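Local coordinates for putative carboxynorspermidine decarboxylase protein (Sinorhizobium meliloti, PDB 3MT1) that probably catalyses the pyridoxal 5'-phosphate-dependent decarboxylation of carboxynorspermidine and carboxyspermidine, yielding norspermidine and spermidine, at residues Ile2-Tyr7 against Ile258-Ile263; Lys31-Leu36 against Glu73-Ser78; Ile96-Asn99 against Gln103-Arg106; Trp144-Val149 against Gly185-Arg190; Ile200-Asp205 against Asp210-Arg215. All blocks are in the same frame, centred on the assembly; numbering follows the deposited sequence.

Contact 1. Residues Ile2-Tyr7 against Ile258-Ile263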
# COMPACT_ATOMS: atom_id res chain seq x y z
N ILE B 2 -1.50 19.06 -17.36
CA ILE B 2 -1.48 17.87 -16.49
C ILE B 2 -1.18 16.57 -17.25
O ILE B 2 -1.77 16.32 -18.30
CB ILE B 2 -2.84 17.73 -15.70
N GLU B 3 -0.27 15.75 -16.71
CA GLU B 3 0.07 14.44 -17.27
C GLU B 3 -0.51 13.28 -16.47
O GLU B 3 -0.75 13.39 -15.28
CB GLU B 3 1.58 14.25 -17.36
CG GLU B 3 2.35 15.44 -17.90
CD GLU B 3 3.50 15.01 -18.78
OE1 GLU B 3 4.23 14.06 -18.39
OE2 GLU B 3 3.68 15.62 -19.88
N THR B 4 -0.71 12.15 -17.12
CA THR B 4 -1.24 11.02 -16.40
C THR B 4 -0.09 10.37 -15.61
O THR B 4 1.06 10.60 -15.90
CB THR B 4 -1.97 10.02 -17.31
OG1 THR B 4 -1.13 9.64 -18.38
CG2 THR B 4 -3.20 10.65 -17.87
N PRO B 5 -0.41 9.61 -14.56
CA PRO B 5 -1.73 9.40 -14.02
C PRO B 5 -2.10 10.54 -13.08
O PRO B 5 -1.21 11.19 -12.50
CB PRO B 5 -1.57 8.10 -13.22
CG PRO B 5 -0.16 8.11 -12.76
CD PRO B 5 0.61 8.76 -13.91
N TYR B 6 -3.39 10.77 -12.93
CA TYR B 6 -3.89 11.61 -11.86
C TYR B 6 -5.31 11.16 -11.44
O TYR B 6 -6.04 10.52 -12.23
CB TYR B 6 -3.86 13.10 -12.25
CG TYR B 6 -4.55 13.42 -13.56
CD1 TYR B 6 -5.90 13.73 -13.61
CD2 TYR B 6 -3.85 13.41 -14.76
CE1 TYR B 6 -6.54 14.04 -14.82
CE2 TYR B 6 -4.47 13.71 -15.97
CZ TYR B 6 -5.82 14.01 -15.99
OH TYR B 6 -6.43 14.29 -17.18
N TYR B 7 -5.66 11.45 -10.18
CA TYR B 7 -7.00 11.22 -9.68
C TYR B 7 -7.76 12.50 -9.96
O TYR B 7 -7.30 13.58 -9.56
CB TYR B 7 -6.98 11.01 -8.17
CG TYR B 7 -6.18 9.83 -7.64
CD1 TYR B 7 -4.92 10.03 -7.06
CD2 TYR B 7 -6.71 8.53 -7.63
CE1 TYR B 7 -4.17 8.96 -6.54
CE2 TYR B 7 -5.98 7.44 -7.12
CZ TYR B 7 -4.70 7.67 -6.57
OH TYR B 7 -3.94 6.62 -6.05
N ILE B 258 -0.70 -1.99 -21.33
CA ILE B 258 -0.01 -1.45 -20.16
C ILE B 258 -0.33 0.03 -19.97
O ILE B 258 -0.16 0.81 -20.91
CB ILE B 258 1.54 -1.55 -20.30
CG1 ILE B 258 1.97 -2.86 -20.98
CG2 ILE B 258 2.25 -1.31 -18.92
CD1 ILE B 258 1.87 -4.09 -20.07
N VAL B 259 -0.74 0.42 -18.77
CA VAL B 259 -1.02 1.81 -18.48
C VAL B 259 -0.02 2.38 -17.48
O VAL B 259 0.72 1.63 -16.79
CB VAL B 259 -2.45 2.03 -17.97
CG1 VAL B 259 -3.46 1.48 -18.99
CG2 VAL B 259 -2.65 1.42 -16.58
N ASP B 260 0.01 3.71 -17.40
CA ASP B 260 1.04 4.37 -16.63
C ASP B 260 0.68 4.47 -15.14
O ASP B 260 0.80 5.52 -14.54
CB ASP B 260 1.41 5.71 -17.25
CG ASP B 260 0.25 6.72 -17.29
OD1 ASP B 260 -0.93 6.37 -16.98
OD2 ASP B 260 0.54 7.90 -17.65
N SER B 261 0.28 3.36 -14.56
CA SER B 261 -0.16 3.33 -13.20
C SER B 261 0.02 1.90 -12.71
O SER B 261 0.45 1.04 -13.48
CB SER B 261 -1.64 3.71 -13.15
OG SER B 261 -2.17 3.74 -11.84
N SER B 262 -0.33 1.64 -11.45
CA SER B 262 -0.20 0.32 -10.83
C SER B 262 -1.27 0.13 -9.75
O SER B 262 -1.43 0.99 -8.87
CB SER B 262 1.19 0.23 -10.22
OG SER B 262 1.41 -0.98 -9.55
N ILE B 263 -2.01 -0.98 -9.80
CA ILE B 263 -2.99 -1.22 -8.75
C ILE B 263 -2.36 -1.33 -7.37
O ILE B 263 -2.99 -0.96 -6.38
CB ILE B 263 -3.96 -2.42 -9.00
CG1 ILE B 263 -3.21 -3.76 -9.11
CG2 ILE B 263 -4.80 -2.18 -10.22
CD1 ILE B 263 -4.09 -4.92 -8.80
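T4 and P5, near the start of the chain, come up against the carboxylate and carbonyl of D260, just after strand 255-259. The polar part is one short bond: T4 OG1 gives its hydrogen to D260 OD2 at 2.5 Å, and OD2 receives it on its syn lone pair, on the side of the other carboxylate oxygen. Both partners turn their reaching group inward over their own backbone. T4 OG1 lies between the backbone N and the carbonyl carbon (chi1 53°), and D260 CG takes the same place on its residue (chi1 62°); these torsions bring hydroxyl and carboxylate together, the two side chains crossing at about a right angle. The second carboxylate oxygen is also used, since D260 OD1 accepts from the backbone N of T245, and T4 OG1 has a further hydrogen bond to T245 OG1. With a partner on each oxygen, the carboxylate's rotation is fixed. P5 follows a cis peptide bond and lays its ring against the backbone of D260, where P5 CG comes within 3.3 Å of D260 O. On the same ring, P5 CD faces D260 OD2 at 3.8 Å. S261 adds a light touch, its CB 4.4 Å from P5 CB, while its hydroxyl turns to H266 ND1. D260 itself is the centre of an inverse gamma turn where the chain leaves its strand. The contact joins the loop ends of two strands of the mixed sheet: strand 240-251, which carries T245, pairs antiparallel with both 6-10 and 255-259, and P5 and Y7 continue the backbone pairing toward strand 339-343.

Contact 2. Residues Lys31-Leu36 against Glu73-Ser78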
# COMPACT_ATOMS: atom_id res chain seq x y z
N LYS B 31 -26.95 13.35 12.14
CA LYS B 31 -25.76 14.10 11.71
C LYS B 31 -24.84 13.16 10.93
O LYS B 31 -24.86 11.98 11.14
CB LYS B 31 -25.06 14.73 12.91
CG LYS B 31 -25.77 16.01 13.43
CD LYS B 31 -25.14 16.55 14.70
CE LYS B 31 -26.02 17.60 15.34
NZ LYS B 31 -25.73 18.93 14.73
N ALA B 32 -24.07 13.71 10.00
CA ALA B 32 -23.19 12.91 9.14
C ALA B 32 -21.76 13.40 9.28
O ALA B 32 -21.50 14.62 9.19
CB ALA B 32 -23.62 13.04 7.67
N LEU B 33 -20.86 12.43 9.47
CA LEU B 33 -19.43 12.71 9.59
C LEU B 33 -18.66 11.98 8.50
O LEU B 33 -18.91 10.80 8.24
CB LEU B 33 -18.93 12.29 10.96
CG LEU B 33 -19.75 12.65 12.19
CD1 LEU B 33 -19.24 11.93 13.44
CD2 LEU B 33 -19.73 14.13 12.41
N LEU B 34 -17.74 12.67 7.84
CA LEU B 34 -16.91 12.03 6.82
C LEU B 34 -15.98 11.04 7.51
O LEU B 34 -15.28 11.42 8.43
CB LEU B 34 -16.08 13.08 6.06
CG LEU B 34 -15.04 12.64 5.03
CD1 LEU B 34 -15.69 11.77 3.92
CD2 LEU B 34 -14.30 13.83 4.43
N ALA B 35 -15.96 9.78 7.09
CA ALA B 35 -14.95 8.83 7.64
C ALA B 35 -13.59 9.02 6.97
O ALA B 35 -13.43 8.69 5.79
CB ALA B 35 -15.40 7.39 7.52
N LEU B 36 -12.63 9.60 7.70
CA LEU B 36 -11.33 9.94 7.13
C LEU B 36 -10.50 8.72 6.67
O LEU B 36 -9.66 8.85 5.82
CB LEU B 36 -10.55 10.86 8.04
CG LEU B 36 -11.15 12.25 8.30
CD1 LEU B 36 -10.18 13.16 9.06
CD2 LEU B 36 -11.53 12.94 6.99
N GLU B 73 -17.72 19.12 14.19
CA GLU B 73 -17.58 18.05 15.17
C GLU B 73 -16.52 17.02 14.75
O GLU B 73 -16.53 16.52 13.60
CB GLU B 73 -18.93 17.33 15.38
CG GLU B 73 -19.40 17.36 16.84
CD GLU B 73 -20.64 16.53 17.11
OE1 GLU B 73 -21.76 17.05 16.83
OE2 GLU B 73 -20.48 15.40 17.62
N THR B 74 -15.60 16.68 15.65
CA THR B 74 -14.63 15.63 15.39
C THR B 74 -14.78 14.47 16.36
O THR B 74 -14.82 14.67 17.58
CB THR B 74 -13.13 16.14 15.38
OG1 THR B 74 -12.58 16.04 16.69
CG2 THR B 74 -13.02 17.58 14.88
N HIS B 75 -14.88 13.27 15.82
CA HIS B 75 -15.02 12.03 16.62
C HIS B 75 -13.76 11.23 16.48
O HIS B 75 -13.22 11.10 15.38
CB HIS B 75 -16.20 11.18 16.16
CG HIS B 75 -17.54 11.72 16.55
ND1 HIS B 75 -18.65 10.92 16.71
CD2 HIS B 75 -17.93 12.99 16.85
CE1 HIS B 75 -19.69 11.68 17.05
NE2 HIS B 75 -19.27 12.94 17.15
N ALA B 76 -13.30 10.70 17.60
CA ALA B 76 -12.12 9.86 17.59
C ALA B 76 -12.49 8.43 17.94
O ALA B 76 -13.26 8.19 18.85
CB ALA B 76 -11.05 10.40 18.56
N TYR B 77 -11.94 7.48 17.19
CA TYR B 77 -12.08 6.07 17.52
C TYR B 77 -10.73 5.41 17.36
O TYR B 77 -9.89 5.84 16.56
CB TYR B 77 -13.07 5.39 16.58
CG TYR B 77 -13.11 3.88 16.76
CD1 TYR B 77 -13.59 3.30 17.94
CD2 TYR B 77 -12.65 3.02 15.75
CE1 TYR B 77 -13.63 1.92 18.11
CE2 TYR B 77 -12.67 1.65 15.90
CZ TYR B 77 -13.16 1.09 17.09
OH TYR B 77 -13.19 -0.29 17.23
N SER B 78 -10.50 4.35 18.13
CA SER B 78 -9.33 3.53 17.92
C SER B 78 -9.60 2.17 18.47
O SER B 78 -10.39 2.02 19.39
CB SER B 78 -8.07 4.10 18.58
OG SER B 78 -6.96 3.21 18.38
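L33 sets a methyl squarely over the imidazole of H75. Its CD1 lies 3.5 Å from the ring centroid and only 11° off the normal, a CH-pi contact over the middle of the face. With CG anti to the carbonyl carbon (chi1 -45°), L33 turns its other methyl, CD2, toward the backbone of E73, 4.2 Å from E73 O. One step out, the ring is held from its edge: H75 NE2 gives a nearly straight hydrogen bond (163°) to E73 OE2 at 2.8 Å. The acceptor lies in the imidazole plane, but it is met on its anti side and well out of the carboxylate plane, so the bond fixes the ring's rotation and keeps its face toward L33. E73 OE2 also has a salt bridge to K95, and K31 lays its CD beside E73 OE1 at 4.0 Å. K31 NZ stays 4.9 Å from that oxygen, where its charge would add only a diffuse attraction. In the parallel eight-stranded barrel, strands 31-35 and 73-77 are separated by strand 54-57. L33 and H75 bridge across that intervening strand on the barrel's inner side, together with Y228 of strand 226-229, whereas T74 faces outward onto helix 60-70.

Contact 3. Residues Ile96-Asn99 against Gln103-Arg106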
# COMPACT_ATOMS: atom_id res chain seq x y z
N ILE B 96 -15.07 10.84 21.96
CA ILE B 96 -14.04 9.80 21.88
C ILE B 96 -14.75 8.49 22.12
O ILE B 96 -15.67 8.42 22.93
CB ILE B 96 -12.89 10.04 22.89
CG1 ILE B 96 -11.71 9.09 22.58
CG2 ILE B 96 -13.35 9.88 24.31
CD1 ILE B 96 -10.44 9.40 23.37
N ILE B 97 -14.35 7.47 21.37
CA ILE B 97 -14.97 6.18 21.46
C ILE B 97 -13.92 5.11 21.72
O ILE B 97 -12.81 5.14 21.15
CB ILE B 97 -15.76 5.87 20.21
CG1 ILE B 97 -16.91 6.86 20.12
CG2 ILE B 97 -16.25 4.41 20.19
CD1 ILE B 97 -17.03 7.54 18.79
N PHE B 98 -14.27 4.20 22.62
CA PHE B 98 -13.37 3.15 23.03
C PHE B 98 -13.93 1.85 22.60
O PHE B 98 -15.15 1.66 22.57
CB PHE B 98 -13.13 3.14 24.52
CG PHE B 98 -12.70 4.45 25.07
CD1 PHE B 98 -11.36 4.81 25.04
CD2 PHE B 98 -13.63 5.35 25.60
CE1 PHE B 98 -10.95 6.04 25.55
CE2 PHE B 98 -13.24 6.56 26.10
CZ PHE B 98 -11.89 6.91 26.07
N ASN B 99 -13.00 0.96 22.26
CA ASN B 99 -13.29 -0.35 21.71
C ASN B 99 -13.79 -1.35 22.75
O ASN B 99 -14.48 -2.31 22.42
CB ASN B 99 -12.05 -0.89 21.00
CG ASN B 99 -12.37 -2.03 20.05
OD1 ASN B 99 -13.07 -1.84 19.06
ND2 ASN B 99 -11.86 -3.23 20.36
N GLN B 103 -10.26 -0.39 27.75
CA GLN B 103 -9.78 0.87 27.15
C GLN B 103 -10.45 2.06 27.81
O GLN B 103 -9.80 3.08 28.11
CB GLN B 103 -10.06 0.92 25.65
CG GLN B 103 -9.11 0.12 24.78
CD GLN B 103 -7.93 0.92 24.38
OE1 GLN B 103 -8.07 1.97 23.75
NE2 GLN B 103 -6.73 0.44 24.72
N LEU B 104 -11.74 1.93 28.05
CA LEU B 104 -12.48 3.02 28.68
C LEU B 104 -12.03 3.25 30.12
O LEU B 104 -11.77 4.39 30.51
CB LEU B 104 -13.98 2.76 28.60
CG LEU B 104 -14.92 3.49 29.54
CD1 LEU B 104 -15.01 4.94 29.17
CD2 LEU B 104 -16.26 2.80 29.47
N GLU B 105 -11.91 2.17 30.88
CA GLU B 105 -11.42 2.25 32.25
C GLU B 105 -10.04 2.87 32.24
O GLU B 105 -9.72 3.73 33.06
CB GLU B 105 -11.38 0.88 32.88
CG GLU B 105 -12.71 0.42 33.46
CD GLU B 105 -12.66 -1.03 33.98
OE1 GLU B 105 -11.88 -1.83 33.40
OE2 GLU B 105 -13.40 -1.37 34.94
N ARG B 106 -9.22 2.48 31.27
CA ARG B 106 -7.85 2.94 31.21
C ARG B 106 -7.73 4.43 30.94
O ARG B 106 -6.85 5.09 31.47
CB ARG B 106 -7.09 2.18 30.15
CG ARG B 106 -5.64 2.07 30.48
CD ARG B 106 -5.02 0.91 29.77
NE ARG B 106 -4.27 1.37 28.61
CZ ARG B 106 -3.86 0.57 27.62
NH1 ARG B 106 -4.14 -0.72 27.67
NH2 ARG B 106 -3.18 1.07 26.59
O HOH W 1 -10.31 2.20 22.14
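F98, which buries the most surface here, turns its ring under the first turn of helix 101-107. L104 covers one face: its CA stands 4.1 Å from the centroid of the F98 ring, 19° off the normal, a CH-pi contact offset toward the rim. Farther along the same ring, L104 CD1 packs on F98 CD2 at 3.8 Å. That methyl gets there because L104 CG lies anti to the backbone N (chi1 161°), running across the ring at about a right angle to the F98 side chain. Q103 meets the root of the phenylalanine, CB to CB at 4.0 Å, then bends at chi2 to carry its amide back toward the end of the strand. There a water joins the two segments, accepting from N99 N at 3.0 Å and donating to Q103 OE1 at 2.8 Å. This is the strand-to-helix step of the beta-alpha-beta unit formed by strand 95-98, helix 101-107 and strand 115-119. Its chemistry is divided: apolar contact with F98 holds helix to strand, while the bridging water takes up the backbone N-H of N99, and Q103 OE1, which accepts from both the water and Y81 N, holds that water in place.

Contact 4. Residues Trp144-Val149 against Gly185-Arg190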
# COMPACT_ATOMS: atom_id res chain seq x y z
N TRP B 144 -20.21 -6.91 23.66
CA TRP B 144 -21.50 -7.50 23.34
C TRP B 144 -22.28 -7.80 24.61
O TRP B 144 -23.50 -7.93 24.56
CB TRP B 144 -21.33 -8.80 22.54
CG TRP B 144 -20.78 -9.94 23.36
CD1 TRP B 144 -21.50 -10.82 24.13
CD2 TRP B 144 -19.41 -10.31 23.50
NE1 TRP B 144 -20.66 -11.72 24.74
CE2 TRP B 144 -19.37 -11.43 24.37
CE3 TRP B 144 -18.21 -9.81 22.98
CZ2 TRP B 144 -18.17 -12.06 24.73
CZ3 TRP B 144 -17.01 -10.44 23.33
CH2 TRP B 144 -17.00 -11.55 24.19
N ASP B 145 -21.56 -7.93 25.72
CA ASP B 145 -22.15 -8.42 26.98
C ASP B 145 -22.75 -7.30 27.82
O ASP B 145 -22.03 -6.54 28.49
CB ASP B 145 -21.12 -9.23 27.77
CG ASP B 145 -21.74 -10.05 28.89
OD1 ASP B 145 -22.77 -9.63 29.47
OD2 ASP B 145 -21.19 -11.13 29.20
N VAL B 146 -24.08 -7.22 27.78
CA VAL B 146 -24.88 -6.15 28.42
C VAL B 146 -24.52 -5.91 29.89
O VAL B 146 -24.26 -4.77 30.27
CB VAL B 146 -26.42 -6.40 28.24
CG1 VAL B 146 -27.27 -5.56 29.21
CG2 VAL B 146 -26.84 -6.17 26.79
N PRO B 147 -24.51 -6.98 30.73
CA PRO B 147 -24.15 -6.84 32.15
C PRO B 147 -22.81 -6.14 32.44
O PRO B 147 -22.75 -5.31 33.35
CB PRO B 147 -24.10 -8.29 32.63
CG PRO B 147 -25.13 -8.97 31.81
CD PRO B 147 -25.06 -8.32 30.45
N LYS B 148 -21.76 -6.49 31.69
CA LYS B 148 -20.45 -5.84 31.86
C LYS B 148 -20.52 -4.39 31.44
O LYS B 148 -19.90 -3.52 32.06
CB LYS B 148 -19.34 -6.54 31.05
CG LYS B 148 -18.73 -7.75 31.72
CD LYS B 148 -19.16 -9.05 31.03
CE LYS B 148 -18.17 -9.49 29.96
NZ LYS B 148 -16.99 -10.18 30.56
N VAL B 149 -21.27 -4.12 30.37
CA VAL B 149 -21.49 -2.75 29.92
C VAL B 149 -22.08 -1.95 31.10
O VAL B 149 -21.50 -0.95 31.55
CB VAL B 149 -22.43 -2.70 28.69
CG1 VAL B 149 -22.81 -1.27 28.34
CG2 VAL B 149 -21.81 -3.42 27.49
N GLY B 185 -31.39 -2.14 22.86
CA GLY B 185 -32.47 -1.17 23.01
C GLY B 185 -32.62 -0.62 24.42
O GLY B 185 -32.76 0.59 24.62
N ALA B 186 -32.57 -1.51 25.40
CA ALA B 186 -32.74 -1.08 26.79
C ALA B 186 -31.62 -0.10 27.15
O ALA B 186 -31.89 0.95 27.72
CB ALA B 186 -32.78 -2.28 27.73
N LEU B 187 -30.39 -0.40 26.75
CA LEU B 187 -29.24 0.47 27.02
C LEU B 187 -29.19 1.77 26.22
O LEU B 187 -28.83 2.82 26.74
CB LEU B 187 -27.94 -0.31 26.82
CG LEU B 187 -27.68 -1.43 27.84
CD1 LEU B 187 -26.42 -2.19 27.49
CD2 LEU B 187 -27.58 -0.88 29.27
N ILE B 188 -29.56 1.69 24.94
CA ILE B 188 -29.56 2.85 24.05
C ILE B 188 -30.45 3.99 24.60
O ILE B 188 -30.01 5.14 24.66
CB ILE B 188 -29.94 2.45 22.59
CG1 ILE B 188 -28.83 1.54 21.99
CG2 ILE B 188 -30.19 3.67 21.72
CD1 ILE B 188 -29.23 0.77 20.72
N ALA B 189 -31.66 3.66 25.03
CA ALA B 189 -32.58 4.63 25.66
C ALA B 189 -31.90 5.48 26.74
O ALA B 189 -32.24 6.65 26.90
CB ALA B 189 -33.83 3.92 26.25
N ARG B 190 -30.93 4.89 27.44
CA ARG B 190 -30.31 5.50 28.63
C ARG B 190 -29.16 6.46 28.32
O ARG B 190 -28.74 7.24 29.18
CB ARG B 190 -29.83 4.42 29.62
CG ARG B 190 -30.93 3.57 30.25
CD ARG B 190 -30.35 2.36 31.03
NE ARG B 190 -29.29 2.75 31.96
CZ ARG B 190 -28.58 1.92 32.72
NH1 ARG B 190 -28.80 0.60 32.70
NH2 ARG B 190 -27.63 2.41 33.52
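L187 reaches toward V146 and V149, and a single methyl, CD1, makes the contact. From CB, the chain leaves with CG beside the backbone N and anti to the carbonyl carbon (chi1 -68°). CB and CG act mainly as a stalk, remaining, like the other methyl CD2, more than 4.2 Å from both valines. Beyond CG, a chi2 of 176° extends L187 CD1 straight outward, and this tip fits between the two valines, which lie three residues apart and so face the same side of their helix. L187 CD1 meets V149 CG1 at 3.8 Å and V146 CG1 at 3.9 Å; in both valines that branch lies anti to the backbone N. V146 also offers its second branch, CG2 at 4.1 Å from L187 CD1, and V149 CB closes up behind at 4.2 Å. No polar atom takes part across these segments, so the interaction is purely apolar packing. The leucine has further neighbours in M153 and in F159 of strand 158-160. Short helix 146-150 thus packs beside the C-terminal end of helix 170-190 at the barrel's periphery: V146 also touches F184 of the long helix, and a salt bridge from R190 to E150 links the two helices.

Contact 5. Residues Ile200-Asp205 against Asp210-Arg215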
# COMPACT_ATOMS: atom_id res chain seq x y z
N ILE B 200 -23.28 2.22 4.63
CA ILE B 200 -24.68 2.35 4.16
C ILE B 200 -24.74 3.25 2.94
O ILE B 200 -24.49 4.46 3.04
CB ILE B 200 -25.67 2.96 5.27
CG1 ILE B 200 -25.40 2.40 6.67
CG2 ILE B 200 -27.17 2.75 4.86
CD1 ILE B 200 -25.93 3.32 7.80
N HIS B 201 -25.13 2.68 1.80
CA HIS B 201 -25.03 3.40 0.51
C HIS B 201 -26.27 4.20 0.17
O HIS B 201 -26.93 3.95 -0.86
CB HIS B 201 -24.67 2.42 -0.61
CG HIS B 201 -23.73 2.99 -1.63
ND1 HIS B 201 -24.16 3.47 -2.86
CD2 HIS B 201 -22.39 3.18 -1.60
CE1 HIS B 201 -23.12 3.91 -3.54
NE2 HIS B 201 -22.04 3.75 -2.80
N PHE B 202 -26.60 5.17 1.04
CA PHE B 202 -27.81 5.98 0.88
C PHE B 202 -27.72 7.11 -0.15
O PHE B 202 -28.74 7.71 -0.48
CB PHE B 202 -28.35 6.49 2.20
CG PHE B 202 -27.41 7.36 2.95
CD1 PHE B 202 -27.43 8.74 2.78
CD2 PHE B 202 -26.50 6.80 3.85
CE1 PHE B 202 -26.57 9.56 3.47
CE2 PHE B 202 -25.62 7.61 4.55
CZ PHE B 202 -25.65 9.01 4.36
N THR B 203 -26.52 7.37 -0.65
CA THR B 203 -26.29 8.32 -1.74
C THR B 203 -26.37 7.66 -3.13
O THR B 203 -26.17 8.33 -4.15
CB THR B 203 -24.89 9.03 -1.62
OG1 THR B 203 -23.84 8.06 -1.60
CG2 THR B 203 -24.80 9.90 -0.36
N GLY B 204 -26.63 6.36 -3.18
CA GLY B 204 -26.76 5.71 -4.47
C GLY B 204 -27.98 6.21 -5.21
O GLY B 204 -28.97 6.66 -4.61
N ASP B 205 -27.94 6.17 -6.54
CA ASP B 205 -29.13 6.57 -7.28
C ASP B 205 -30.21 5.54 -6.95
O ASP B 205 -29.90 4.35 -6.86
CB ASP B 205 -28.84 6.65 -8.79
CG ASP B 205 -27.75 7.66 -9.14
OD1 ASP B 205 -27.45 8.59 -8.34
OD2 ASP B 205 -27.17 7.53 -10.24
N ASP B 210 -35.92 8.84 1.63
CA ASP B 210 -36.96 9.42 2.50
C ASP B 210 -37.56 8.39 3.44
O ASP B 210 -37.77 8.68 4.61
CB ASP B 210 -38.04 10.08 1.65
CG ASP B 210 -37.52 11.29 0.90
OD1 ASP B 210 -37.16 12.31 1.55
OD2 ASP B 210 -37.48 11.23 -0.35
N ALA B 211 -37.82 7.20 2.93
CA ALA B 211 -38.07 6.07 3.79
C ALA B 211 -36.94 5.93 4.84
O ALA B 211 -37.19 5.84 6.04
CB ALA B 211 -38.19 4.79 2.94
N PHE B 212 -35.70 5.93 4.39
CA PHE B 212 -34.52 5.82 5.26
C PHE B 212 -34.39 6.94 6.32
O PHE B 212 -34.03 6.66 7.47
CB PHE B 212 -33.28 5.74 4.38
CG PHE B 212 -31.99 5.91 5.09
CD1 PHE B 212 -31.42 4.85 5.79
CD2 PHE B 212 -31.29 7.11 5.01
CE1 PHE B 212 -30.19 4.98 6.42
CE2 PHE B 212 -30.06 7.26 5.64
CZ PHE B 212 -29.51 6.18 6.34
N SER B 213 -34.66 8.18 5.91
CA SER B 213 -34.78 9.33 6.83
C SER B 213 -35.86 9.13 7.87
O SER B 213 -35.67 9.47 9.04
CB SER B 213 -35.12 10.60 6.05
OG SER B 213 -34.01 11.03 5.28
N ALA B 214 -36.99 8.58 7.44
CA ALA B 214 -38.14 8.35 8.31
C ALA B 214 -37.83 7.26 9.33
O ALA B 214 -38.27 7.31 10.47
CB ALA B 214 -39.34 7.97 7.48
N ARG B 215 -37.06 6.27 8.90
CA ARG B 215 -36.66 5.20 9.79
C ARG B 215 -35.63 5.72 10.82
O ARG B 215 -35.63 5.27 11.97
CB ARG B 215 -36.11 4.01 8.97
CG ARG B 215 -35.62 2.86 9.81
CD ARG B 215 -36.77 2.14 10.54
NE ARG B 215 -36.32 1.05 11.41
CZ ARG B 215 -36.14 1.17 12.73
NH1 ARG B 215 -36.35 2.33 13.34
NH2 ARG B 215 -35.74 0.13 13.44
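The turn that leads from barrel strand 193-195 toward helix 209-223 packs down on that helix through an offset aromatic pair, F202 against F212. It belongs to a strand-to-helix connection of the barrel and runs near the predicted substrate site, the side chain of I200 lying about 9 Å from that of E233. The two rings are almost parallel, with planes at 19°, yet they are slid so far apart, their centroids separated by 5.2 Å, that they scarcely overlap. What meets is the rim of one ring and the root of the other: F212 CE2 stands over a face of F202, 3.8 Å from F202 CG, while F202 CB lies over a face of F212, 4.3 Å from its centroid, as a CH-pi contact. F202 CG sits between its backbone N and carbonyl carbon (chi1 61°), tucking the ring over the turn, whereas F212 CG points anti to its backbone N (chi1 168°) and sends its ring out from the helix to meet it. I200 CG2 comes in obliquely beside the same ring, 4.1 Å from F212 CE1. The backbone shape behind this is a type I turn from H201 to G204, with F202 inside it and H201 at the centre of an inverse gamma turn. Around the pair, F173 of helix 170-190 meets F212 edge-to-face, V24 of helix 11-28 touches F202, and L229 of strand 226-229 touches both I200 and F202, so the phenylalanines fill the layer between barrel strands and surrounding helices.

Contacts 2 to 5 belong to the parallel barrel, and contact 1 to the beta domain that fold type III PLP enzymes carry beside it. Contacts 2 and 3 are joined directly: their strands 73-77 and 95-98 are neighbours, A76 O lies 2.8 Å from I97 N, a probable hydrogen bond, and Y77 OH probably hydrogen-bonds N99 OD1. Contact 4 follows farther round, its nearest atoms about 7 Å from contact 3. Contact 5 approaches contact 2 to about 6 Å at nearest atoms and is the one near the predicted substrate residue E233. Contacts 1 and 4 lie farthest apart, about 50 Å between centres, and residues of contacts 1, 2 and 3 reach the second subunit.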